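Local coordinates for protein probable dehydrogenase (Bordetella bronchiseptica, PDB 3MOI) that is probably an NAD(P)-dependent oxidoreductase of the Gfo/Idh/MocA family, joining a Rossmann-type nucleotide-binding domain to a C-terminal domain built on a mixed beta-sheet, at residues D66-A71 against Q87-I92; H126-R131 against R295-F300; P180-S185 against A226-S231. All blocks are in the same frame, centred on the assembly; numbering follows the deposited sequence.

Contact 1 (D66-A71 against Q87-I92); sequences DAVYIA and QGLHII
V68 sits between H90 and I92 of the neighbouring parallel strand and is gripped at both ends of its backbone: its N donates to H90 O (2.8 Å), and its O accepts from I92 N (2.9 Å). I70 N then donates to I92 O at 2.8 Å, while Y69 turns its backbone the other way, to G6 and C8 of strand 3-8. The tight part is buried on both faces of the sheet. On one, I92, with CG1 at chi1 -65°, leaves CG2 anti to the backbone N, where it meets the edge of the Y69 ring 3.7 Å from CD1, and helix 340-352 packs over I92. On the other, I70 CD1 touches I91 CG2 at 3.7 Å, and V68 CG2 comes close to L89 CD1. The two strands and helix 77-86 between them form a beta-alpha-beta crossover of the NAD-binding Rossmann fold. At the start of the strands the fit slackens. H90 N still reaches a lone pair of D66 O, at a longer 3.2 Å, and a water donates to both D66 O and G88 O. G88, solvent-exposed, ends helix 77-86 in a Schellman motif. The D66 carboxylate turns to a salt bridge with R4, and H90 ND1 bonds to H117 N.

Contact 2 (H126-R131 against R295-F300); sequences HDPVVR and RKQPHF
V129 and Q297 bring aliphatic carbons together, the two side chains running alongside each other and pointing opposite ways. V129 CG1 lies 3.5 Å from Q297 CB and also touches Q297 CG. The two prolines barely meet, P128 CD standing 4.5 Å from P298 CD.

Carbon-to-oxygen contacts make up much of the rest. With CG1 at chi1 -60°, V129 puts its other methyl, CG2, between its own backbone N and carbonyl carbon, and from there CG2 reaches P298 O at 3.4 Å. The Q297 chain is bent at chi2 (-56°), which brings its amide oxygen round to the P128 ring: OE1 lies 3.4 Å from P128 CG and nearly as close to CD. D127, crossing P298 at a slant, holds OD1 3.9 Å from P298 CB.

Of polar pairing between the segments there is little. D127 OD2 comes within 3.4 Å of H299 N, but the angle is too poor for a hydrogen bond. Nor does this carboxylate cap the helix that D127 precedes; it is the backbone O of D127 that takes R131 N in the first turn, at 3.2 Å. D127 OD1 also has a long, weak ion pair with R124. The H299 ring stacks on H242, with ND1 bonded to G301 O and NE2 to L245 O.

The contact thus sets the first turn of helix 128-139 against the loop that leads into strand 302-307 of the mixed sheet. Helix 340-352 lies against P128 through D343, and helix 179-190 runs beside both segments, touching V130 on one and F300 on the other.

Contact 3 (P180-S185 against A226-S231); sequences PHQIDS and AVMVYS
Q182 reaches across from its helix to the strand and makes the one hydrogen bond of this contact, NE2 to V229 O, long at 3.3 Å. At the glutamine the geometry is favourable, nearly straight at 169° and with the acceptor in the amide plane. At V229 it is less so, since NE2 stands above the carbonyl plane and misses the lone pairs. Q182 is extended beyond CG, which carries its amide the whole way to the strand. The axes of 180-185 and 226-231 run nearly antiparallel and approach to 9.4 Å, as helix 179-190 packs on one face of the mixed sheet of the GFO/IDH/MocA C-terminal domain. V227 and V229 point to the other face, where they meet V227 and M147 of the second subunit. Van der Waals contacts complete the helix side. M228 CG lies 3.1 Å from Q182 OE1, and M228 CG and SD also pack against Q182 CB; the bent end of M228 brings SD within 3.7 Å of I183 CG1. OE1 of Q182 also lies at the edge of the Y230 ring, near its plane, 4.1 Å from CD1. The Y230 hydroxyl bonds instead to Q178 NE2, just ahead of the helix.

How the contacts relate
From the N terminus, contact 1 closes first: a short loop, mostly helix 77-86, that joins two neighbouring strands of the parallel Rossmann sheet. The chain then leaves that sheet and opens contact 2 at the start of helix 128-139, closing it only after some 160 residues, on the way into strand 302-307. Contact 3 is nested wholly inside that long loop and ties helix 179-190 to the mixed sheet. Contacts 2 and 3 touch directly, F300 packing against Y230, Q182 and H181, and V130 against S185. Contact 1 stands apart, its centre about 24 Å from that of contact 2 and 28 Å from that of contact 3.

Contact 1 (D66-A71 against Q87-I92)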
loop_
_atom_site.group_PDB
_atom_site.type_symbol
_atom_site.label_atom_id
_atom_site.label_comp_id
_atom_site.label_asym_id
_atom_site.label_seq_id
_atom_site.Cartn_x
_atom_site.Cartn_y
_atom_site.Cartn_z
ATOM N N ASP A 66 -22.422 -28.707 23.093
ATOM C CA ASP A 66 -23.094 -27.399 23.034
ATOM C C ASP A 66 -22.899 -26.699 21.714
ATOM O O ASP A 66 -23.727 -25.863 21.329
ATOM C CB ASP A 66 -22.557 -26.428 24.125
ATOM C CG ASP A 66 -22.791 -26.927 25.525
ATOM O OD1 ASP A 66 -23.983 -27.226 25.888
ATOM O OD2 ASP A 66 -21.761 -27.091 26.209
ATOM N N ALA A 67 -21.761 -26.976 21.070
ATOM C CA ALA A 67 -21.400 -26.316 19.832
ATOM C C ALA A 67 -20.615 -27.270 18.878
ATOM O O ALA A 67 -20.119 -28.313 19.294
ATOM C CB ALA A 67 -20.581 -25.067 20.110
ATOM N N VAL A 68 -20.512 -26.876 17.602
ATOM C CA VAL A 68 -19.702 -27.569 16.649
ATOM C C VAL A 68 -18.712 -26.593 16.005
ATOM O O VAL A 68 -19.081 -25.461 15.648
ATOM C CB VAL A 68 -20.546 -28.226 15.546
ATOM C CG1 VAL A 68 -19.658 -29.121 14.758
ATOM C CG2 VAL A 68 -21.608 -29.132 16.145
ATOM N N TYR A 69 -17.478 -27.028 15.856
ATOM C CA TYR A 69 -16.521 -26.287 15.077
ATOM C C TYR A 69 -16.426 -27.032 13.756
ATOM O O TYR A 69 -16.089 -28.203 13.727
ATOM C CB TYR A 69 -15.175 -26.173 15.783
ATOM C CG TYR A 69 -14.059 -25.654 14.887
ATOM C CD1 TYR A 69 -14.083 -24.370 14.337
ATOM C CD2 TYR A 69 -12.965 -26.448 14.596
ATOM C CE1 TYR A 69 -13.031 -23.919 13.494
ATOM C CE2 TYR A 69 -11.956 -26.020 13.759
ATOM C CZ TYR A 69 -11.968 -24.786 13.236
ATOM O OH TYR A 69 -10.904 -24.456 12.445
ATOM N N ILE A 70 -16.816 -26.361 12.685
ATOM C CA ILE A 70 -17.001 -26.992 11.379
ATOM C C ILE A 70 -15.826 -26.603 10.508
ATOM O O ILE A 70 -15.755 -25.458 10.123
ATOM C CB ILE A 70 -18.312 -26.493 10.678
ATOM C CG1 ILE A 70 -19.555 -27.035 11.425
ATOM C CG2 ILE A 70 -18.345 -26.914 9.209
ATOM C CD1 ILE A 70 -20.878 -26.412 10.942
ATOM N N ALA A 71 -14.896 -27.537 10.269
ATOM C CA ALA A 71 -13.711 -27.285 9.494
ATOM C C ALA A 71 -13.639 -28.241 8.326
ATOM O O ALA A 71 -12.547 -28.581 7.875
ATOM C CB ALA A 71 -12.445 -27.426 10.358
ATOM N N GLN A 87 -30.121 -29.453 15.090
ATOM C CA GLN A 87 -29.973 -29.999 16.423
ATOM C C GLN A 87 -29.930 -28.973 17.572
ATOM O O GLN A 87 -29.769 -29.384 18.720
ATOM C CB GLN A 87 -28.749 -30.883 16.514
ATOM C CG GLN A 87 -28.780 -32.111 15.639
ATOM C CD GLN A 87 -29.994 -33.022 15.934
ATOM O OE1 GLN A 87 -30.205 -33.467 17.092
ATOM N NE2 GLN A 87 -30.775 -33.306 14.895
ATOM N N GLY A 88 -30.084 -27.677 17.296
ATOM C CA GLY A 88 -29.872 -26.632 18.347
ATOM C C GLY A 88 -28.418 -26.506 18.881
ATOM O O GLY A 88 -28.195 -26.232 20.077
ATOM N N LEU A 89 -27.422 -26.728 18.013
ATOM C CA LEU A 89 -26.062 -26.555 18.366
ATOM C C LEU A 89 -25.529 -25.243 17.792
ATOM O O LEU A 89 -25.791 -24.911 16.644
ATOM C CB LEU A 89 -25.248 -27.692 17.773
ATOM C CG LEU A 89 -25.437 -29.094 18.323
ATOM C CD1 LEU A 89 -24.361 -29.823 17.635
ATOM C CD2 LEU A 89 -25.328 -29.198 19.914
ATOM N N HIS A 90 -24.762 -24.520 18.605
ATOM C CA HIS A 90 -24.100 -23.296 18.170
ATOM C C HIS A 90 -22.907 -23.708 17.327
ATOM O O HIS A 90 -22.449 -24.839 17.402
ATOM C CB HIS A 90 -23.693 -22.443 19.374
ATOM C CG HIS A 90 -24.814 -22.199 20.340
ATOM N ND1 HIS A 90 -25.918 -21.435 20.026
ATOM C CD2 HIS A 90 -25.024 -22.647 21.597
ATOM C CE1 HIS A 90 -26.744 -21.395 21.048
ATOM N NE2 HIS A 90 -26.237 -22.148 22.007
ATOM N N ILE A 91 -22.412 -22.796 16.508
ATOM C CA ILE A 91 -21.459 -23.143 15.491
ATOM C C ILE A 91 -20.305 -22.136 15.346
ATOM O O ILE A 91 -20.523 -20.929 15.406
ATOM C CB ILE A 91 -22.185 -23.137 14.138
ATOM C CG1 ILE A 91 -23.296 -24.144 14.112
ATOM C CG2 ILE A 91 -21.221 -23.397 13.008
ATOM C CD1 ILE A 91 -24.351 -23.828 13.048
ATOM N N ILE A 92 -19.093 -22.644 15.123
ATOM C CA ILE A 92 -18.054 -21.854 14.533
ATOM C C ILE A 92 -17.774 -22.510 13.219
ATOM O O ILE A 92 -17.559 -23.691 13.248
ATOM C CB ILE A 92 -16.762 -21.864 15.363
ATOM C CG1 ILE A 92 -16.990 -21.181 16.731
ATOM C CG2 ILE A 92 -15.659 -21.089 14.708
ATOM C CD1 ILE A 92 -15.809 -21.566 17.846
HETATM O O HOH W 1 -26.457 -26.104 22.055
#

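Contact 2 (H126-R131 against R295-F300)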
loop_
_atom_site.group_PDB
_atom_site.type_symbol
_atom_site.label_atom_id
_atom_site.label_comp_id
_atom_site.label_asym_id
_atom_site.label_seq_id
_atom_site.Cartn_x
_atom_site.Cartn_y
_atom_site.Cartn_z
ATOM N N HIS A 126 -9.983 -11.950 14.010
ATOM C CA HIS A 126 -9.943 -12.303 15.433
ATOM C C HIS A 126 -8.563 -12.008 16.082
ATOM O O HIS A 126 -8.469 -12.004 17.308
ATOM C CB HIS A 126 -10.288 -13.776 15.643
ATOM C CG HIS A 126 -11.657 -14.124 15.235
ATOM N ND1 HIS A 126 -12.756 -13.900 16.039
ATOM C CD2 HIS A 126 -12.123 -14.668 14.087
ATOM C CE1 HIS A 126 -13.842 -14.299 15.402
ATOM N NE2 HIS A 126 -13.486 -14.759 14.210
ATOM N N ASP A 127 -7.520 -11.808 15.270
ATOM C CA ASP A 127 -6.228 -11.424 15.785
ATOM C C ASP A 127 -6.417 -10.300 16.771
ATOM O O ASP A 127 -7.080 -9.330 16.452
ATOM C CB ASP A 127 -5.283 -10.919 14.715
ATOM C CG ASP A 127 -4.772 -12.017 13.810
ATOM O OD1 ASP A 127 -5.170 -13.176 14.048
ATOM O OD2 ASP A 127 -4.027 -11.694 12.812
ATOM N N PRO A 128 -5.826 -10.409 17.972
ATOM C CA PRO A 128 -6.007 -9.292 18.921
ATOM C C PRO A 128 -5.451 -7.982 18.435
ATOM O O PRO A 128 -5.931 -6.956 18.841
ATOM C CB PRO A 128 -5.227 -9.741 20.185
ATOM C CG PRO A 128 -5.129 -11.227 20.065
ATOM C CD PRO A 128 -5.048 -11.506 18.558
ATOM N N VAL A 129 -4.443 -7.971 17.583
ATOM C CA VAL A 129 -3.999 -6.670 17.081
ATOM C C VAL A 129 -5.122 -5.944 16.333
ATOM O O VAL A 129 -5.288 -4.728 16.493
ATOM C CB VAL A 129 -2.708 -6.740 16.254
ATOM C CG1 VAL A 129 -1.542 -7.328 17.120
ATOM C CG2 VAL A 129 -2.916 -7.517 14.972
ATOM N N VAL A 130 -5.947 -6.695 15.597
ATOM C CA VAL A 130 -7.084 -6.121 14.886
ATOM C C VAL A 130 -8.169 -5.693 15.837
ATOM O O VAL A 130 -8.780 -4.651 15.691
ATOM C CB VAL A 130 -7.645 -7.109 13.891
ATOM C CG1 VAL A 130 -8.921 -6.580 13.297
ATOM C CG2 VAL A 130 -6.556 -7.446 12.795
ATOM N N ARG A 131 -8.418 -6.480 16.842
ATOM C CA ARG A 131 -9.364 -6.056 17.876
ATOM C C ARG A 131 -8.851 -4.827 18.577
ATOM O O ARG A 131 -9.613 -3.898 18.893
ATOM C CB ARG A 131 -9.543 -7.166 18.886
ATOM C CG ARG A 131 -10.536 -6.896 20.033
ATOM C CD ARG A 131 -10.845 -8.270 20.692
ATOM N NE ARG A 131 -10.889 -8.192 22.149
ATOM C CZ ARG A 131 -11.924 -8.578 22.904
ATOM N NH1 ARG A 131 -13.049 -9.073 22.356
ATOM N NH2 ARG A 131 -11.840 -8.460 24.228
ATOM N N ARG A 295 5.485 -17.139 21.738
ATOM C CA ARG A 295 5.199 -16.384 20.520
ATOM C C ARG A 295 4.631 -14.972 20.757
ATOM O O ARG A 295 4.127 -14.638 21.835
ATOM C CB ARG A 295 4.267 -17.205 19.611
ATOM C CG ARG A 295 2.779 -17.174 19.962
ATOM C CD ARG A 295 2.015 -18.398 19.390
ATOM N NE ARG A 295 1.160 -18.035 18.274
ATOM C CZ ARG A 295 -0.182 -18.070 18.258
ATOM N NH1 ARG A 295 -0.905 -18.511 19.303
ATOM N NH2 ARG A 295 -0.822 -17.683 17.150
ATOM N N LYS A 296 4.729 -14.149 19.716
ATOM C CA LYS A 296 4.255 -12.772 19.768
ATOM C C LYS A 296 2.858 -12.657 19.067
ATOM O O LYS A 296 2.224 -13.673 18.772
ATOM C CB LYS A 296 5.319 -11.829 19.141
ATOM C CG LYS A 296 6.566 -11.473 20.007
ATOM C CD LYS A 296 7.471 -12.672 20.220
ATOM C CE LYS A 296 8.804 -12.277 20.861
ATOM N NZ LYS A 296 9.823 -11.885 19.814
ATOM N N GLN A 297 2.373 -11.433 18.814
ATOM C CA GLN A 297 1.041 -11.240 18.225
ATOM C C GLN A 297 0.965 -11.639 16.752
ATOM O O GLN A 297 1.820 -11.310 15.978
ATOM C CB GLN A 297 0.572 -9.809 18.341
ATOM C CG GLN A 297 0.166 -9.380 19.688
ATOM C CD GLN A 297 -0.910 -10.243 20.297
ATOM O OE1 GLN A 297 -1.777 -10.785 19.596
ATOM N NE2 GLN A 297 -0.855 -10.387 21.633
ATOM N N PRO A 298 -0.090 -12.345 16.366
ATOM C CA PRO A 298 -0.308 -12.680 14.968
ATOM C C PRO A 298 -0.753 -11.469 14.189
ATOM O O PRO A 298 -1.205 -10.489 14.790
ATOM C CB PRO A 298 -1.449 -13.700 15.036
ATOM C CG PRO A 298 -1.367 -14.219 16.391
ATOM C CD PRO A 298 -1.043 -13.040 17.224
ATOM N N HIS A 299 -0.654 -11.543 12.871
ATOM C CA HIS A 299 -0.870 -10.342 12.001
ATOM C C HIS A 299 -1.124 -10.793 10.560
ATOM O O HIS A 299 -0.855 -11.937 10.223
ATOM C CB HIS A 299 0.355 -9.414 12.042
ATOM C CG HIS A 299 1.487 -9.872 11.176
ATOM N ND1 HIS A 299 1.767 -9.298 9.953
ATOM C CD2 HIS A 299 2.418 -10.842 11.354
ATOM C CE1 HIS A 299 2.818 -9.901 9.416
ATOM N NE2 HIS A 299 3.243 -10.831 10.251
ATOM N N PHE A 300 -1.620 -9.928 9.704
ATOM C CA PHE A 300 -1.755 -10.331 8.298
ATOM C C PHE A 300 -1.228 -9.237 7.383
ATOM O O PHE A 300 -1.912 -8.249 7.082
ATOM C CB PHE A 300 -3.221 -10.652 7.985
ATOM C CG PHE A 300 -3.408 -11.415 6.723
ATOM C CD1 PHE A 300 -3.054 -12.730 6.657
ATOM C CD2 PHE A 300 -3.990 -10.818 5.616
ATOM C CE1 PHE A 300 -3.229 -13.475 5.508
ATOM C CE2 PHE A 300 -4.162 -11.536 4.439
ATOM C CZ PHE A 300 -3.768 -12.891 4.385
#

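Contact 3 (P180-S185 against A226-S231)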
loop_
_atom_site.group_PDB
_atom_site.type_symbol
_atom_site.label_atom_id
_atom_site.label_comp_id
_atom_site.label_asym_id
_atom_site.label_seq_id
_atom_site.Cartn_x
_atom_site.Cartn_y
_atom_site.Cartn_z
ATOM N N PRO A 180 -10.357 -12.597 2.180
ATOM C CA PRO A 180 -11.313 -12.404 3.269
ATOM C C PRO A 180 -10.655 -11.943 4.579
ATOM O O PRO A 180 -11.257 -11.185 5.349
ATOM C CB PRO A 180 -12.035 -13.774 3.398
ATOM C CG PRO A 180 -12.034 -14.304 2.017
ATOM C CD PRO A 180 -10.620 -13.829 1.436
ATOM N N HIS A 181 -9.414 -12.331 4.815
ATOM C CA HIS A 181 -8.725 -11.854 6.018
ATOM C C HIS A 181 -8.564 -10.327 6.028
ATOM O O HIS A 181 -8.770 -9.675 7.056
ATOM C CB HIS A 181 -7.375 -12.543 6.167
ATOM C CG HIS A 181 -7.455 -14.014 6.415
ATOM N ND1 HIS A 181 -8.254 -14.566 7.405
ATOM C CD2 HIS A 181 -6.765 -15.043 5.865
ATOM C CE1 HIS A 181 -8.116 -15.882 7.396
ATOM N NE2 HIS A 181 -7.193 -16.198 6.491
ATOM N N GLN A 182 -8.297 -9.742 4.887
ATOM C CA GLN A 182 -8.171 -8.310 4.839
ATOM C C GLN A 182 -9.544 -7.681 4.876
ATOM O O GLN A 182 -9.774 -6.694 5.570
ATOM C CB GLN A 182 -7.407 -7.890 3.575
ATOM C CG GLN A 182 -5.960 -8.344 3.591
ATOM C CD GLN A 182 -5.234 -8.140 2.336
ATOM O OE1 GLN A 182 -5.722 -8.492 1.303
ATOM N NE2 GLN A 182 -4.019 -7.592 2.401
ATOM N N ILE A 183 -10.488 -8.254 4.143
ATOM C CA ILE A 183 -11.765 -7.646 4.068
ATOM C C ILE A 183 -12.343 -7.658 5.470
ATOM O O ILE A 183 -12.871 -6.666 5.917
ATOM C CB ILE A 183 -12.689 -8.391 3.107
ATOM C CG1 ILE A 183 -12.173 -8.327 1.663
ATOM C CG2 ILE A 183 -14.147 -7.849 3.163
ATOM C CD1 ILE A 183 -12.948 -9.279 0.740
ATOM N N ASP A 184 -12.259 -8.783 6.173
ATOM C CA ASP A 184 -12.880 -8.852 7.494
ATOM C C ASP A 184 -12.211 -7.910 8.463
ATOM O O ASP A 184 -12.873 -7.356 9.348
ATOM C CB ASP A 184 -12.821 -10.254 8.077
ATOM C CG ASP A 184 -13.737 -11.231 7.358
ATOM O OD1 ASP A 184 -14.764 -10.812 6.785
ATOM O OD2 ASP A 184 -13.394 -12.423 7.346
ATOM N N SER A 185 -10.896 -7.705 8.288
ATOM C CA SER A 185 -10.183 -6.816 9.190
ATOM C C SER A 185 -10.616 -5.385 8.954
ATOM O O SER A 185 -10.787 -4.592 9.926
ATOM C CB SER A 185 -8.676 -6.983 9.027
ATOM O OG SER A 185 -8.373 -8.350 9.338
ATOM N N ALA A 226 -10.435 2.067 1.985
ATOM C CA ALA A 226 -9.383 1.144 2.328
ATOM C C ALA A 226 -8.717 0.615 1.050
ATOM O O ALA A 226 -9.368 0.166 0.141
ATOM C CB ALA A 226 -9.960 0.024 3.024
ATOM N N VAL A 227 -7.412 0.684 0.966
ATOM C CA VAL A 227 -6.698 0.032 -0.109
ATOM C C VAL A 227 -6.281 -1.330 0.401
ATOM O O VAL A 227 -5.790 -1.436 1.513
ATOM C CB VAL A 227 -5.418 0.871 -0.487
ATOM C CG1 VAL A 227 -4.329 0.013 -1.175
ATOM C CG2 VAL A 227 -5.789 2.053 -1.337
ATOM N N MET A 228 -6.430 -2.358 -0.429
ATOM C CA MET A 228 -6.108 -3.742 -0.071
ATOM C C MET A 228 -5.279 -4.265 -1.245
ATOM O O MET A 228 -5.714 -4.180 -2.405
ATOM C CB MET A 228 -7.413 -4.518 0.109
ATOM C CG MET A 228 -7.366 -6.004 0.366
ATOM S SD MET A 228 -9.034 -6.831 0.347
ATOM C CE MET A 228 -9.861 -5.416 0.816
ATOM N N VAL A 229 -4.075 -4.738 -0.942
ATOM C CA VAL A 229 -3.175 -5.301 -1.915
ATOM C C VAL A 229 -2.656 -6.632 -1.400
ATOM O O VAL A 229 -2.270 -6.757 -0.241
ATOM C CB VAL A 229 -1.940 -4.378 -2.169
ATOM C CG1 VAL A 229 -0.851 -5.143 -2.965
ATOM C CG2 VAL A 229 -2.325 -3.100 -2.890
ATOM N N TYR A 230 -2.601 -7.631 -2.268
ATOM C CA TYR A 230 -2.180 -9.012 -1.877
ATOM C C TYR A 230 -1.446 -9.620 -3.039
ATOM O O TYR A 230 -1.921 -9.529 -4.183
ATOM C CB TYR A 230 -3.382 -9.925 -1.565
ATOM C CG TYR A 230 -2.909 -11.201 -0.982
ATOM C CD1 TYR A 230 -2.931 -11.408 0.370
ATOM C CD2 TYR A 230 -2.325 -12.196 -1.791
ATOM C CE1 TYR A 230 -2.461 -12.573 0.898
ATOM C CE2 TYR A 230 -1.853 -13.309 -1.273
ATOM C CZ TYR A 230 -1.911 -13.502 0.098
ATOM O OH TYR A 230 -1.421 -14.662 0.655
ATOM N N SER A 231 -0.319 -10.261 -2.754
ATOM C CA SER A 231 0.414 -11.057 -3.767
ATOM C C SER A 231 1.051 -12.286 -3.105
ATOM O O SER A 231 1.597 -12.196 -1.985
ATOM C CB SER A 231 1.499 -10.208 -4.395
ATOM O OG SER A 231 2.206 -10.908 -5.385
#